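Local atomic coordinates of KLLA0F12672p (Kluyveromyces lactis, PDB entry 4M3O), a protein that probably dephosphorylates the C-terminal repeat domain of the largest RNA polymerase II subunit, the chain here being its zinc-binding N-terminal domain. Residues E10-P15 with E28-N33; I52-T57 with V136-D141; Q59-L64 with Q121-Q126; P77-S82 with K114-C119. All coordinates share one frame; numbering follows the deposited sequence.

Contact 1 of 4, residues E10-P15 with E28-N33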
loop_
_atom_site.group_PDB
_atom_site.type_symbol
_atom_site.label_atom_id
_atom_site.label_comp_id
_atom_site.label_asym_id
_atom_site.label_seq_id
_atom_site.Cartn_x
_atom_site.Cartn_y
_atom_site.Cartn_z
ATOM N N GLU A 10 -8.105 9.919 -9.201
ATOM C CA GLU A 10 -7.702 10.795 -10.281
ATOM C C GLU A 10 -6.448 10.352 -11.036
ATOM O O GLU A 10 -6.405 10.446 -12.271
ATOM C CB GLU A 10 -7.508 12.222 -9.739
ATOM C CG GLU A 10 -8.738 13.084 -9.854
ATOM C CD GLU A 10 -9.123 13.278 -11.294
ATOM O OE1 GLU A 10 -8.268 13.730 -12.084
ATOM O OE2 GLU A 10 -10.273 12.947 -11.625
ATOM N N VAL A 11 -5.417 9.912 -10.321
ATOM C CA VAL A 11 -4.100 9.610 -10.971
ATOM C C VAL A 11 -3.899 8.122 -11.266
ATOM O O VAL A 11 -2.924 7.755 -11.934
ATOM C CB VAL A 11 -2.886 10.103 -10.110
ATOM C CG1 VAL A 11 -1.529 9.671 -10.681
ATOM C CG2 VAL A 11 -2.889 11.601 -10.009
ATOM N N VAL A 12 -4.757 7.250 -10.740
ATOM C CA VAL A 12 -4.612 5.827 -10.988
ATOM C C VAL A 12 -5.835 5.268 -11.698
ATOM O O VAL A 12 -5.729 4.583 -12.706
ATOM C CB VAL A 12 -4.358 5.043 -9.675
ATOM C CG1 VAL A 12 -4.250 3.550 -9.963
ATOM C CG2 VAL A 12 -3.082 5.523 -8.988
ATOM N N LEU A 13 -7.005 5.507 -11.149
ATOM C CA LEU A 13 -8.179 4.809 -11.667
ATOM C C LEU A 13 -8.963 5.519 -12.786
ATOM O O LEU A 13 -9.854 4.897 -13.407
ATOM C CB LEU A 13 -9.125 4.545 -10.525
ATOM C CG LEU A 13 -8.643 3.529 -9.471
ATOM C CD1 LEU A 13 -9.659 3.549 -8.350
ATOM C CD2 LEU A 13 -8.511 2.095 -10.002
ATOM N N LYS A 14 -8.647 6.801 -13.027
ATOM C CA LYS A 14 -9.504 7.658 -13.865
ATOM C C LYS A 14 -9.833 6.985 -15.228
ATOM O O LYS A 14 -10.987 6.891 -15.612
ATOM C CB LYS A 14 -8.879 9.045 -13.971
ATOM C CG LYS A 14 -9.440 9.964 -15.035
ATOM C CD LYS A 14 -8.765 11.322 -14.943
ATOM C CE LYS A 14 -9.481 12.323 -15.827
ATOM N NZ LYS A 14 -9.446 13.684 -15.223
ATOM N N PRO A 15 -8.850 6.400 -15.902
ATOM C CA PRO A 15 -9.168 5.838 -17.222
ATOM C C PRO A 15 -10.194 4.746 -17.236
ATOM O O PRO A 15 -10.694 4.411 -18.312
ATOM C CB PRO A 15 -7.858 5.196 -17.665
ATOM C CG PRO A 15 -6.808 5.950 -16.941
ATOM C CD PRO A 15 -7.420 6.290 -15.589
ATOM N N GLU A 28 -2.626 -4.828 -14.225
ATOM C CA GLU A 28 -1.202 -4.613 -13.909
ATOM C C GLU A 28 -0.836 -3.119 -13.927
ATOM O O GLU A 28 0.035 -2.675 -13.173
ATOM C CB GLU A 28 -0.313 -5.374 -14.907
ATOM C CG GLU A 28 -0.446 -6.889 -14.796
ATOM C CD GLU A 28 0.255 -7.655 -15.959
ATOM O OE1 GLU A 28 0.696 -7.022 -16.963
ATOM O OE2 GLU A 28 0.355 -8.920 -15.876
ATOM N N THR A 29 -1.426 -2.368 -14.854
ATOM C CA THR A 29 -1.079 -0.942 -14.996
ATOM C C THR A 29 -1.567 -0.206 -13.711
ATOM O O THR A 29 -0.910 0.705 -13.214
ATOM C CB THR A 29 -1.698 -0.323 -16.280
ATOM O OG1 THR A 29 -1.282 -1.066 -17.434
ATOM C CG2 THR A 29 -1.333 1.200 -16.490
ATOM N N ILE A 30 -2.721 -0.598 -13.192
ATOM C CA ILE A 30 -3.267 -0.011 -11.934
ATOM C C ILE A 30 -2.299 -0.235 -10.752
ATOM O O ILE A 30 -1.876 0.722 -10.076
ATOM C CB ILE A 30 -4.691 -0.593 -11.596
ATOM C CG1 ILE A 30 -5.735 -0.091 -12.629
ATOM C CG2 ILE A 30 -5.150 -0.213 -10.195
ATOM C CD1 ILE A 30 -7.088 -0.818 -12.577
ATOM N N SER A 31 -1.895 -1.483 -10.566
ATOM C CA SER A 31 -0.978 -1.817 -9.452
ATOM C C SER A 31 0.293 -1.039 -9.610
ATOM O O SER A 31 0.716 -0.451 -8.670
ATOM C CB SER A 31 -0.602 -3.287 -9.435
ATOM O OG SER A 31 -1.755 -3.987 -9.699
ATOM N N ILE A 32 0.851 -0.962 -10.824
ATOM C CA ILE A 32 2.109 -0.239 -10.999
ATOM C C ILE A 32 1.960 1.232 -10.692
ATOM O O ILE A 32 2.840 1.840 -10.078
ATOM C CB ILE A 32 2.672 -0.396 -12.415
ATOM C CG1 ILE A 32 3.333 -1.768 -12.545
ATOM C CG2 ILE A 32 3.683 0.705 -12.775
ATOM C CD1 ILE A 32 3.717 -2.082 -13.982
ATOM N N ASN A 33 0.867 1.833 -11.129
ATOM C CA ASN A 33 0.700 3.266 -10.924
ATOM C C ASN A 33 0.431 3.530 -9.436
ATOM O O ASN A 33 0.909 4.499 -8.864
ATOM C CB ASN A 33 -0.414 3.848 -11.810
ATOM C CG ASN A 33 -0.010 3.906 -13.284
ATOM O OD1 ASN A 33 -0.861 3.814 -14.169
ATOM N ND2 ASN A 33 1.291 4.014 -13.549
#

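Contact 2 of 4, residues I52-T57 with V136-D141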
loop_
_atom_site.group_PDB
_atom_site.type_symbol
_atom_site.label_atom_id
_atom_site.label_comp_id
_atom_site.label_asym_id
_atom_site.label_seq_id
_atom_site.Cartn_x
_atom_site.Cartn_y
_atom_site.Cartn_z
ATOM N N ILE A 52 -6.989 1.571 0.109
ATOM C CA ILE A 52 -5.850 0.899 -0.597
ATOM C C ILE A 52 -5.936 -0.608 -0.678
ATOM O O ILE A 52 -5.496 -1.208 -1.641
ATOM C CB ILE A 52 -4.524 1.223 0.141
ATOM C CG1 ILE A 52 -4.244 2.679 0.074
ATOM C CG2 ILE A 52 -3.331 0.591 -0.507
ATOM C CD1 ILE A 52 -4.636 3.235 -1.242
ATOM N N SER A 53 -6.401 -1.200 0.419
ATOM C CA SER A 53 -6.305 -2.613 0.644
ATOM C C SER A 53 -6.966 -3.348 -0.468
ATOM O O SER A 53 -6.545 -4.451 -0.798
ATOM C CB SER A 53 -6.876 -3.008 2.034
ATOM O OG SER A 53 -8.276 -2.655 2.131
ATOM N N ARG A 54 -8.050 -2.781 -1.032
ATOM C CA ARG A 54 -8.713 -3.461 -2.143
ATOM C C ARG A 54 -7.798 -3.667 -3.353
ATOM O O ARG A 54 -7.982 -4.601 -4.130
ATOM C CB ARG A 54 -9.944 -2.683 -2.586
ATOM C CG ARG A 54 -9.643 -1.459 -3.446
ATOM C CD ARG A 54 -10.975 -0.688 -3.657
ATOM N NE ARG A 54 -11.507 -0.277 -2.352
ATOM C CZ ARG A 54 -12.672 0.339 -2.148
ATOM N NH1 ARG A 54 -13.437 0.758 -3.141
ATOM N NH2 ARG A 54 -13.005 0.638 -0.916
ATOM N N PHE A 55 -6.775 -2.836 -3.501
ATOM C CA PHE A 55 -5.877 -3.003 -4.623
ATOM C C PHE A 55 -4.584 -3.788 -4.285
ATOM O O PHE A 55 -3.705 -3.783 -5.086
ATOM C CB PHE A 55 -5.483 -1.638 -5.165
ATOM C CG PHE A 55 -6.661 -0.826 -5.630
ATOM C CD1 PHE A 55 -7.019 0.355 -4.986
ATOM C CD2 PHE A 55 -7.493 -1.323 -6.627
ATOM C CE1 PHE A 55 -8.137 1.060 -5.394
ATOM C CE2 PHE A 55 -8.595 -0.621 -7.065
ATOM C CZ PHE A 55 -8.927 0.561 -6.447
ATOM N N LEU A 56 -4.438 -4.342 -3.086
ATOM C CA LEU A 56 -3.179 -4.965 -2.693
ATOM C C LEU A 56 -3.364 -6.406 -2.288
ATOM O O LEU A 56 -4.295 -6.731 -1.542
ATOM C CB LEU A 56 -2.534 -4.209 -1.553
ATOM C CG LEU A 56 -2.048 -2.792 -1.893
ATOM C CD1 LEU A 56 -1.617 -2.194 -0.570
ATOM C CD2 LEU A 56 -0.920 -2.734 -2.853
ATOM N N THR A 57 -2.483 -7.283 -2.783
ATOM C CA THR A 57 -2.347 -8.620 -2.218
ATOM C C THR A 57 -1.292 -8.524 -1.150
ATOM O O THR A 57 -0.603 -7.502 -1.028
ATOM C CB THR A 57 -1.861 -9.650 -3.232
ATOM O OG1 THR A 57 -0.541 -9.275 -3.699
ATOM C CG2 THR A 57 -2.828 -9.732 -4.379
ATOM N N VAL A 136 -13.796 -8.831 -8.719
ATOM C CA VAL A 136 -14.749 -8.310 -9.721
ATOM C C VAL A 136 -15.172 -6.885 -9.379
ATOM O O VAL A 136 -15.636 -6.591 -8.273
ATOM C CB VAL A 136 -16.006 -9.196 -9.928
ATOM C CG1 VAL A 136 -15.630 -10.695 -9.933
ATOM C CG2 VAL A 136 -17.083 -8.882 -8.892
ATOM N N GLY A 137 -14.982 -5.994 -10.332
ATOM C CA GLY A 137 -15.366 -4.597 -10.168
ATOM C C GLY A 137 -14.572 -3.820 -9.139
ATOM O O GLY A 137 -15.029 -2.792 -8.756
ATOM N N VAL A 138 -13.342 -4.235 -8.773
ATOM C CA VAL A 138 -12.542 -3.429 -7.792
ATOM C C VAL A 138 -12.188 -2.053 -8.266
ATOM O O VAL A 138 -11.798 -1.224 -7.480
ATOM C CB VAL A 138 -11.097 -3.922 -7.435
ATOM C CG1 VAL A 138 -10.981 -4.369 -6.015
ATOM C CG2 VAL A 138 -10.403 -4.790 -8.491
ATOM N N HIS A 139 -12.088 -1.876 -9.567
ATOM C CA HIS A 139 -11.845 -0.539 -10.129
ATOM C C HIS A 139 -13.028 0.436 -10.029
ATOM O O HIS A 139 -12.857 1.609 -10.358
ATOM C CB HIS A 139 -11.463 -0.641 -11.596
ATOM C CG HIS A 139 -12.476 -1.344 -12.428
ATOM N ND1 HIS A 139 -13.140 -0.729 -13.465
ATOM C CD2 HIS A 139 -12.945 -2.607 -12.368
ATOM C CE1 HIS A 139 -13.980 -1.593 -14.005
ATOM N NE2 HIS A 139 -13.866 -2.744 -13.365
ATOM N N LEU A 140 -14.204 -0.042 -9.605
ATOM C CA LEU A 140 -15.439 0.762 -9.676
ATOM C C LEU A 140 -15.712 1.501 -8.402
ATOM O O LEU A 140 -15.463 0.979 -7.308
ATOM C CB LEU A 140 -16.641 -0.129 -9.969
ATOM C CG LEU A 140 -16.486 -0.877 -11.295
ATOM C CD1 LEU A 140 -17.558 -1.921 -11.557
ATOM C CD2 LEU A 140 -16.460 0.131 -12.404
ATOM N N ASP A 141 -16.300 2.683 -8.534
ATOM C CA ASP A 141 -16.722 3.459 -7.359
ATOM C C ASP A 141 -17.729 2.747 -6.465
ATOM O O ASP A 141 -17.728 2.968 -5.278
ATOM C CB ASP A 141 -17.249 4.834 -7.785
ATOM C CG ASP A 141 -16.128 5.733 -8.315
ATOM O OD1 ASP A 141 -16.263 6.332 -9.403
ATOM O OD2 ASP A 141 -15.083 5.810 -7.646
#

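Contact 3 of 4, residues Q59-L64 with Q121-Q126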
loop_
_atom_site.group_PDB
_atom_site.type_symbol
_atom_site.label_atom_id
_atom_site.label_comp_id
_atom_site.label_asym_id
_atom_site.label_seq_id
_atom_site.Cartn_x
_atom_site.Cartn_y
_atom_site.Cartn_z
ATOM N N GLN A 59 1.517 -10.054 -1.060
ATOM C CA GLN A 59 2.794 -9.932 -1.726
ATOM C C GLN A 59 3.023 -8.536 -2.343
ATOM O O GLN A 59 4.122 -8.061 -2.319
ATOM C CB GLN A 59 2.917 -10.953 -2.871
ATOM C CG GLN A 59 4.338 -10.943 -3.485
ATOM C CD GLN A 59 5.363 -11.279 -2.427
ATOM O OE1 GLN A 59 5.215 -12.284 -1.747
ATOM N NE2 GLN A 59 6.354 -10.412 -2.230
ATOM N N ASP A 60 2.014 -7.926 -2.935
ATOM C CA ASP A 60 2.169 -6.551 -3.442
ATOM C C ASP A 60 2.487 -5.594 -2.324
ATOM O O ASP A 60 3.211 -4.656 -2.525
ATOM C CB ASP A 60 0.873 -5.991 -4.081
ATOM C CG ASP A 60 0.372 -6.778 -5.264
ATOM O OD1 ASP A 60 1.204 -7.446 -5.958
ATOM O OD2 ASP A 60 -0.880 -6.705 -5.473
ATOM N N TYR A 61 1.903 -5.820 -1.142
ATOM C CA TYR A 61 2.216 -5.021 0.044
ATOM C C TYR A 61 3.668 -5.200 0.483
ATOM O O TYR A 61 4.367 -4.208 0.665
ATOM C CB TYR A 61 1.262 -5.282 1.247
ATOM C CG TYR A 61 1.570 -4.372 2.420
ATOM C CD1 TYR A 61 1.143 -3.018 2.447
ATOM C CD2 TYR A 61 2.312 -4.818 3.482
ATOM C CE1 TYR A 61 1.417 -2.185 3.517
ATOM C CE2 TYR A 61 2.617 -3.979 4.541
ATOM C CZ TYR A 61 2.176 -2.658 4.547
ATOM O OH TYR A 61 2.519 -1.878 5.613
ATOM N N ALA A 62 4.118 -6.424 0.621
ATOM C CA ALA A 62 5.556 -6.696 0.904
ATOM C C ALA A 62 6.480 -6.032 -0.104
ATOM O O ALA A 62 7.514 -5.480 0.283
ATOM C CB ALA A 62 5.862 -8.201 0.936
ATOM N N ASP A 63 6.118 -6.050 -1.386
ATOM C CA ASP A 63 6.931 -5.380 -2.371
ATOM C C ASP A 63 6.864 -3.846 -2.211
ATOM O O ASP A 63 7.890 -3.171 -2.374
ATOM C CB ASP A 63 6.482 -5.762 -3.789
ATOM C CG ASP A 63 6.515 -7.320 -4.042
ATOM O OD1 ASP A 63 7.207 -8.073 -3.325
ATOM O OD2 ASP A 63 5.804 -7.798 -4.947
ATOM N N LEU A 64 5.664 -3.312 -1.898
ATOM C CA LEU A 64 5.524 -1.901 -1.540
ATOM C C LEU A 64 6.564 -1.500 -0.473
ATOM O O LEU A 64 7.256 -0.465 -0.579
ATOM C CB LEU A 64 4.091 -1.620 -1.073
ATOM C CG LEU A 64 3.651 -0.181 -0.780
ATOM C CD1 LEU A 64 2.181 -0.011 -0.464
ATOM C CD2 LEU A 64 4.389 0.399 0.388
ATOM N N GLN A 121 2.625 -5.406 9.888
ATOM C CA GLN A 121 2.166 -6.795 9.982
ATOM C C GLN A 121 0.618 -6.938 10.189
ATOM O O GLN A 121 -0.056 -7.733 9.524
ATOM C CB GLN A 121 2.756 -7.400 11.271
ATOM C CG GLN A 121 4.231 -7.676 11.184
ATOM C CD GLN A 121 4.684 -8.475 12.406
ATOM O OE1 GLN A 121 4.465 -8.073 13.548
ATOM N NE2 GLN A 121 5.227 -9.640 12.163
ATOM N N PHE A 122 0.093 -6.118 11.096
ATOM C CA PHE A 122 -1.325 -6.101 11.413
ATOM C C PHE A 122 -2.126 -5.828 10.147
ATOM O O PHE A 122 -3.113 -6.535 9.837
ATOM C CB PHE A 122 -1.587 -5.047 12.486
ATOM C CG PHE A 122 -2.997 -5.031 13.041
ATOM C CD1 PHE A 122 -3.978 -4.230 12.477
ATOM C CD2 PHE A 122 -3.353 -5.787 14.183
ATOM C CE1 PHE A 122 -5.270 -4.170 13.031
ATOM C CE2 PHE A 122 -4.669 -5.760 14.703
ATOM C CZ PHE A 122 -5.609 -4.930 14.121
ATOM N N TYR A 123 -1.682 -4.827 9.391
ATOM C CA TYR A 123 -2.355 -4.494 8.129
ATOM C C TYR A 123 -2.201 -5.626 7.108
ATOM O O TYR A 123 -3.159 -5.993 6.472
ATOM C CB TYR A 123 -1.800 -3.196 7.579
ATOM C CG TYR A 123 -2.426 -2.640 6.346
ATOM C CD1 TYR A 123 -3.665 -2.005 6.394
ATOM C CD2 TYR A 123 -1.766 -2.711 5.120
ATOM C CE1 TYR A 123 -4.224 -1.485 5.242
ATOM C CE2 TYR A 123 -2.307 -2.163 3.953
ATOM C CZ TYR A 123 -3.556 -1.552 4.027
ATOM O OH TYR A 123 -4.081 -0.982 2.886
ATOM N N GLN A 124 -0.985 -6.154 6.945
ATOM C CA GLN A 124 -0.704 -7.168 5.929
ATOM C C GLN A 124 -1.464 -8.416 6.193
ATOM O O GLN A 124 -2.003 -9.026 5.256
ATOM C CB GLN A 124 0.798 -7.482 5.835
ATOM C CG GLN A 124 1.033 -8.478 4.739
ATOM C CD GLN A 124 2.426 -9.022 4.705
ATOM O OE1 GLN A 124 2.927 -9.425 5.712
ATOM N NE2 GLN A 124 3.027 -9.102 3.512
ATOM N N PHE A 125 -1.482 -8.852 7.461
ATOM C CA PHE A 125 -2.255 -10.050 7.819
ATOM C C PHE A 125 -3.703 -9.997 7.323
ATOM O O PHE A 125 -4.290 -11.042 7.059
ATOM C CB PHE A 125 -2.277 -10.261 9.342
ATOM C CG PHE A 125 -0.949 -10.588 9.929
ATOM C CD1 PHE A 125 -0.012 -11.267 9.220
ATOM C CD2 PHE A 125 -0.681 -10.272 11.246
ATOM C CE1 PHE A 125 1.219 -11.583 9.780
ATOM C CE2 PHE A 125 0.520 -10.582 11.826
ATOM C CZ PHE A 125 1.482 -11.258 11.097
ATOM N N GLN A 126 -4.273 -8.812 7.148
ATOM C CA GLN A 126 -5.659 -8.775 6.752
ATOM C C GLN A 126 -5.832 -8.690 5.236
ATOM O O GLN A 126 -6.921 -8.702 4.756
ATOM C CB GLN A 126 -6.360 -7.563 7.368
ATOM C CG GLN A 126 -6.356 -7.579 8.898
ATOM C CD GLN A 126 -6.755 -6.212 9.399
ATOM O OE1 GLN A 126 -7.897 -5.876 9.355
ATOM N NE2 GLN A 126 -5.811 -5.417 9.861
#

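Contact 4 of 4, residues P77-S82 with K114-C119. With ZN (zinc ion), chain C.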
loop_
_atom_site.group_PDB
_atom_site.type_symbol
_atom_site.label_atom_id
_atom_site.label_comp_id
_atom_site.label_asym_id
_atom_site.label_seq_id
_atom_site.Cartn_x
_atom_site.Cartn_y
_atom_site.Cartn_z
ATOM N N PRO A 77 3.143 2.657 5.020
ATOM C CA PRO A 77 2.798 3.733 4.087
ATOM C C PRO A 77 2.295 5.064 4.730
ATOM O O PRO A 77 2.490 6.090 4.158
ATOM C CB PRO A 77 1.721 3.103 3.156
ATOM C CG PRO A 77 1.857 1.644 3.331
ATOM C CD PRO A 77 2.498 1.381 4.662
ATOM N N LEU A 78 1.715 5.015 5.921
ATOM C CA LEU A 78 1.316 6.231 6.658
ATOM C C LEU A 78 2.481 7.032 7.237
ATOM O O LEU A 78 2.274 8.134 7.694
ATOM C CB LEU A 78 0.432 5.870 7.806
ATOM C CG LEU A 78 -0.981 5.404 7.448
ATOM C CD1 LEU A 78 -1.529 4.757 8.707
ATOM C CD2 LEU A 78 -1.855 6.615 7.042
ATOM N N CYS A 79 3.686 6.489 7.195
ATOM C CA CYS A 79 4.822 7.114 7.849
ATOM C C CYS A 79 5.635 7.960 6.885
ATOM O O CYS A 79 5.862 7.554 5.732
ATOM C CB CYS A 79 5.747 6.024 8.348
ATOM S SG CYS A 79 7.014 6.540 9.529
ATOM N N SER A 80 6.151 9.078 7.371
ATOM C CA SER A 80 7.007 9.926 6.557
ATOM C C SER A 80 8.434 9.949 7.103
ATOM O O SER A 80 9.210 10.799 6.734
ATOM C CB SER A 80 6.426 11.353 6.513
ATOM O OG SER A 80 6.338 11.857 7.826
ATOM N N LYS A 81 8.786 9.011 7.963
ATOM C CA LYS A 81 10.205 8.800 8.298
ATOM C C LYS A 81 10.849 7.705 7.442
ATOM O O LYS A 81 10.168 7.003 6.655
ATOM C CB LYS A 81 10.352 8.442 9.770
ATOM C CG LYS A 81 9.597 9.435 10.620
ATOM C CD LYS A 81 9.695 9.158 12.096
ATOM C CE LYS A 81 8.629 9.968 12.798
ATOM N NZ LYS A 81 9.072 10.310 14.164
ATOM N N SER A 82 12.165 7.558 7.625
ATOM C CA SER A 82 12.966 6.453 7.066
ATOM C C SER A 82 12.949 5.274 7.963
ATOM O O SER A 82 12.740 5.450 9.176
ATOM C CB SER A 82 14.430 6.875 7.003
ATOM O OG SER A 82 14.518 7.965 6.156
ATOM N N LYS A 114 9.611 -0.453 16.247
ATOM C CA LYS A 114 8.972 -1.761 16.349
ATOM C C LYS A 114 7.421 -1.637 16.172
ATOM O O LYS A 114 6.715 -2.557 15.685
ATOM C CB LYS A 114 9.288 -2.374 17.704
ATOM C CG LYS A 114 8.886 -3.830 17.842
ATOM C CD LYS A 114 8.398 -4.060 19.257
ATOM C CE LYS A 114 7.022 -3.419 19.469
ATOM N NZ LYS A 114 6.355 -4.002 20.656
ATOM N N ALA A 115 6.926 -0.500 16.588
ATOM C CA ALA A 115 5.537 -0.162 16.564
ATOM C C ALA A 115 5.055 -0.199 15.095
ATOM O O ALA A 115 4.031 -0.866 14.781
ATOM C CB ALA A 115 5.344 1.217 17.209
ATOM N N HIS A 116 5.830 0.426 14.208
ATOM C CA HIS A 116 5.497 0.452 12.754
ATOM C C HIS A 116 5.704 -0.885 12.094
ATOM O O HIS A 116 4.909 -1.258 11.231
ATOM C CB HIS A 116 6.140 1.641 12.030
ATOM C CG HIS A 116 5.338 2.899 12.162
ATOM N ND1 HIS A 116 5.647 4.071 11.523
ATOM C CD2 HIS A 116 4.163 3.131 12.807
ATOM C CE1 HIS A 116 4.734 4.989 11.804
ATOM N NE2 HIS A 116 3.817 4.438 12.578
ATOM N N PHE A 117 6.727 -1.640 12.523
ATOM C CA PHE A 117 6.762 -3.083 12.225
ATOM C C PHE A 117 5.405 -3.805 12.543
ATOM O O PHE A 117 4.860 -4.465 11.697
ATOM C CB PHE A 117 7.936 -3.768 12.963
ATOM C CG PHE A 117 7.981 -5.249 12.788
ATOM C CD1 PHE A 117 7.874 -5.832 11.557
ATOM C CD2 PHE A 117 8.145 -6.067 13.897
ATOM C CE1 PHE A 117 7.929 -7.216 11.414
ATOM C CE2 PHE A 117 8.184 -7.426 13.764
ATOM C CZ PHE A 117 8.108 -8.018 12.539
ATOM N N ARG A 118 4.884 -3.642 13.754
ATOM C CA ARG A 118 3.640 -4.329 14.163
ATOM C C ARG A 118 2.411 -3.800 13.404
ATOM O O ARG A 118 1.533 -4.554 13.013
ATOM C CB ARG A 118 3.458 -4.213 15.708
ATOM C CG ARG A 118 4.520 -4.908 16.545
ATOM C CD ARG A 118 4.579 -6.408 16.207
ATOM N NE ARG A 118 5.139 -7.226 17.285
ATOM C CZ ARG A 118 5.581 -8.485 17.134
ATOM N NH1 ARG A 118 5.618 -9.096 15.955
ATOM N NH2 ARG A 118 5.987 -9.169 18.186
ATOM N N CYS A 119 2.326 -2.488 13.214
ATOM C CA CYS A 119 1.204 -1.908 12.488
ATOM C C CYS A 119 1.159 -2.440 11.056
ATOM O O CYS A 119 0.088 -2.705 10.490
ATOM C CB CYS A 119 1.298 -0.377 12.476
ATOM S SG CYS A 119 1.122 0.443 14.061
HETATM ZN ZN ZN C . 7.525 4.468 10.381
#

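Contact 1 of 4, residues E10-P15 with E28-N33
V12 and L13, near the end of helix 5-13, pack against I30 and N33 of helix 24-40. V12 carries most of the contact. Its CB holds back, and the two methyls do the touching. CG1 lies anti to the backbone N (chi1 178°). This torsion sends it to I30, where V12 CG1 rests 3.7 Å from the backbone atom I30 O. The same methyl reaches the beta-branch methyl of that residue, with V12 CG1 and I30 CG2 3.9 Å apart. The two side chains cross at about a right angle. The other methyl goes to the next turn of the helix, where V12 CG2 is 4.1 Å from N33 C and also touches N33 CB. An alanine at V12 would remove both methyls and would probably open a gap beside I30 CG2 and the N33 backbone. L13 adds one branch, with L13 CD2 4.1 Å from I30 CG2. The tip of I30 meets that same CD2. No hydrogen bond joins the two segments. L22 touches I30, and F55 touches L13, extending the apolar layer. The arrangement is plain helix-helix packing, joining two helices consecutive in the chain within a largely helical domain.

Contact 2 of 4, residues I52-T57 with V136-D141
R54 and F55 meet V138 in a buried contact between two loops, made by van der Waals packing without a hydrogen bond across it. One loop links helix 46-52 to helix 58-70. The other follows helix 114-125 and makes a type I turn from G137 to L140. V138 points toward the first loop, and its CG1 sits 3.5 Å from R54 O. The same methyl lies 4.0 Å from R54 CB, as the two side chains run past each other in opposite directions. R54 CG stands between its own backbone N and carbonyl carbon (chi1 78°). That torsion lays CG over the centre of the F55 ring, 3.4 Å above the plane. The far end of the ring turns to the other loop. F55 CE2 comes within 3.3 Å of V138 O, an oblique approach. V138 CB also touches that corner, 4.2 Å from F55 CE2, and H139 CA lies at the ring edge. R135 bonds to R54 O and L56 O. The chemistry implies a fit by shape: methyl and ring carbons press on carbonyl oxygens, and the polar grip on R54 O comes from R135, three residues before V138.

Contact 3 of 4, residues Q59-L64 with Q121-Q126
Y61 and A62 of helix 58-70 face Y123 and Q124 of helix 114-125. Taken in order, Q59 points away from the partner helix. It braces its own helix instead, with Q59 NE2 bonded to D63 OD1 at 2.7 Å, on the syn side of the carboxylate but tilted out of its plane. Y61 is the main bridge. Its CG is anti to the backbone N (chi1 -176°), which swings the ring toward helix 114-125. Y123 CD2 lies over one face of that ring, 3.6 Å from Y61 CE1. The two ring planes meet obliquely at 58°, with centroids 5.3 Å apart. At the diagonally opposite corner of the ring, but on the same side of its plane, Y61 CD2 is 3.9 Å from Q124 CB. The Y61 hydroxyl is hydrogen-bonded to S120 OG. A valine in place of Y61 would probably leave S120 OG without this mate and Y123 without its ring neighbour. A62 follows, its CB 3.9 Å from Q124 NE2. That extended glutamine donates to K58 O, tying one helix to the start of the other. The short segments run nearly antiparallel, at 152° and 10.4 Å between axes. P77 and L127 also touch Y61, and Y123 OH bonds M49 O of helix 46-52, so a third helix joins the pair.

Contact 4 of 4, residues P77-S82 with K114-C119
The zinc site of this domain joins the loop 77-82 to helix 114-125 through two ligands, C79 and H116. Both side chains point across the gap, and the metal sits between them. C79 SG binds zinc at 2.3 Å, and H116 ND1 binds it at 2.2 Å. The angle between these two bonds at the metal is about 99°, somewhat below the tetrahedral value. The sulfur lies anti to its backbone N (chi1 -166°), which carries it off the loop to the metal. It comes to the histidine at the ring edge, in the plane, with C79 SG 3.5 Å from H116 ND1. C74 and C112 complete the coordination. Three cysteines and one histidine thus form the zinc finger that marks the Rtr1/RPAP2 family. A cysteine pair comes from the loop after helix 58-70, while C112 lies just before helix 114-125 and H116 in its first turn. The second shell steadies C79 and H116. K81 N donates to C79 SG at 3.4 Å, with 161° at the hydrogen. This bond would draw some negative charge from the thiolate. H116 NE2, the other ring nitrogen, is hydrogen-bonded to E154 OE2. Together with the zinc bond, the carboxylate is likely to hold the imidazole in its rotation, and it probably makes ND1 a stronger donor to zinc. The ring of Y76 also meets that of H116.

How the contacts relate
Contacts 1, 2 and 4 are buried where they touch, while contact 3 is only partly buried but lies nearest the centre of the chain. Contacts 1 and 4 stand on opposite sides of that centre. Contacts 1 and 2 meet directly, L13 CD1 lying 3.6 Å from F55 CZ. Contacts 3 and 4 share helix 114-125, and P77 also packs on L64. Contact 2 reaches contact 3 where I52 and S53 touch the hydroxyl of Y123. The chemistry changes along this row: aliphatic packing in contact 1, valine against ring and carbonyl groups in contact 2, aromatic packing with outlying polar bonds in contact 3, and metal coordination in contact 4.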